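Local coordinates for SIRV coat protein (Sulfolobus islandicus rudivirus 1 variant YNP, PDB 3F2E) that probably packs as a structural subunit of the virus coat, its C-terminal domain being a four-helix bundle, at residues G26-R29 with A30-Q33. Sequence-based numbering, arbitrary orientation.
Sequences GPNR and AIYQ
Arg29 O takes two backbone N-H groups: Gln33 N reaches it at 3.0 Å, close to linear at 164° and almost straight off the carbonyl, while Tyr32 N gives a weak, bent bond. Over the two residues before it, Ala30 N bonds to Pro27 O at 3.2 Å from above the carbonyl plane, 48° out of it, and Ile31 N bonds weakly to Asn28 O. The bonds thus pass from i to i+3 spacing to the i to i+4 spacing of an alpha helix, as the loop after helix 9-22 winds into helix 29-46 of the four-helix bundle. Tyr32 CD2 comes to 3.3 Å of Asn28 O, the oxygen meeting the ring obliquely, and Ile31 CB lies 3.4 Å from the same oxygen. Ile31 CB in turn sits over one face of that ring, towards its rim. Tyr32 OH is hydrogen-bonded to Asn70 N. On the side facing helix 9-22, a bend at chi3 (65°) turns the Arg29 guanidinium alongside Gln33, where NE donates to a water at 3.0 Å that also accepts a weak bond from Gln33 NE2. Arg29 NH1 bonds to Ile24 O in the loop, and Gln33 NE2 to Ala12 O of helix 9-22.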
loop_
_atom_site.group_PDB
_atom_site.type_symbol
_atom_site.label_atom_id
_atom_site.label_comp_id
_atom_site.label_asym_id
_atom_site.label_seq_id
_atom_site.Cartn_x
_atom_site.Cartn_y
_atom_site.Cartn_z
ATOM N N GLY A 26 14.731 4.369 -8.129
ATOM C CA GLY A 26 15.840 3.909 -7.315
ATOM C C GLY A 26 15.408 2.942 -6.229
ATOM O O GLY A 26 14.317 2.375 -6.294
ATOM N N PRO A 27 16.272 2.739 -5.224
ATOM C CA PRO A 27 16.050 1.771 -4.143
ATOM C C PRO A 27 14.754 1.995 -3.368
ATOM O O PRO A 27 14.180 1.030 -2.867
ATOM C CB PRO A 27 17.253 1.999 -3.220
ATOM C CG PRO A 27 18.314 2.528 -4.120
ATOM C CD PRO A 27 17.598 3.377 -5.131
ATOM N N ASN A 28 14.303 3.241 -3.270
ATOM C CA ASN A 28 13.101 3.543 -2.498
ATOM C C ASN A 28 11.832 2.914 -3.079
ATOM O O ASN A 28 10.835 2.751 -2.371
ATOM C CB ASN A 28 12.931 5.055 -2.322
ATOM C CG ASN A 28 13.934 5.643 -1.340
ATOM O OD1 ASN A 28 14.669 4.912 -0.672
ATOM N ND2 ASN A 28 13.966 6.969 -1.249
ATOM N N ARG A 29 11.859 2.553 -4.359
ATOM C CA ARG A 29 10.688 1.918 -4.966
ATOM C C ARG A 29 10.317 0.643 -4.216
ATOM O O ARG A 29 9.134 0.304 -4.088
ATOM C CB ARG A 29 10.939 1.581 -6.437
ATOM C CG ARG A 29 11.057 2.792 -7.351
ATOM C CD ARG A 29 11.414 2.354 -8.771
ATOM N NE ARG A 29 10.356 1.557 -9.387
ATOM C CZ ARG A 29 9.318 2.072 -10.043
ATOM N NH1 ARG A 29 9.199 3.389 -10.154
ATOM N NH2 ARG A 29 8.400 1.274 -10.585
ATOM N N ALA A 30 11.341 -0.061 -3.737
ATOM C CA ALA A 30 11.159 -1.350 -3.079
ATOM C C ALA A 30 10.309 -1.246 -1.821
ATOM O O ALA A 30 9.569 -2.177 -1.496
ATOM C CB ALA A 30 12.520 -1.985 -2.754
ATOM N N ILE A 31 10.419 -0.122 -1.117
ATOM C CA ILE A 31 9.606 0.132 0.074
ATOM C C ILE A 31 8.121 0.033 -0.275
ATOM O O ILE A 31 7.334 -0.637 0.406
ATOM C CB ILE A 31 9.866 1.550 0.641
ATOM C CG1 ILE A 31 11.334 1.725 1.038
ATOM C CG2 ILE A 31 8.955 1.837 1.829
ATOM C CD1 ILE A 31 11.679 3.157 1.426
ATOM N N TYR A 32 7.743 0.702 -1.356
ATOM C CA TYR A 32 6.339 0.800 -1.723
ATOM C C TYR A 32 5.812 -0.471 -2.396
ATOM O O TYR A 32 4.650 -0.838 -2.209
ATOM C CB TYR A 32 6.103 2.063 -2.567
ATOM C CG TYR A 32 6.552 3.303 -1.819
ATOM C CD1 TYR A 32 5.764 3.846 -0.805
ATOM C CD2 TYR A 32 7.782 3.899 -2.084
ATOM C CE1 TYR A 32 6.183 4.959 -0.086
ATOM C CE2 TYR A 32 8.207 5.020 -1.376
ATOM C CZ TYR A 32 7.398 5.546 -0.381
ATOM O OH TYR A 32 7.811 6.656 0.335
ATOM N N GLN A 33 6.663 -1.147 -3.164
ATOM C CA GLN A 33 6.289 -2.431 -3.745
ATOM C C GLN A 33 6.036 -3.459 -2.637
ATOM O O GLN A 33 5.085 -4.235 -2.713
ATOM C CB GLN A 33 7.354 -2.934 -4.724
ATOM C CG GLN A 33 7.459 -2.113 -6.012
ATOM C CD GLN A 33 6.281 -2.313 -6.964
ATOM O OE1 GLN A 33 5.319 -3.027 -6.660
ATOM N NE2 GLN A 33 6.360 -1.680 -8.137
HETATM O O HOH W 1 9.615 -1.237 -8.745
#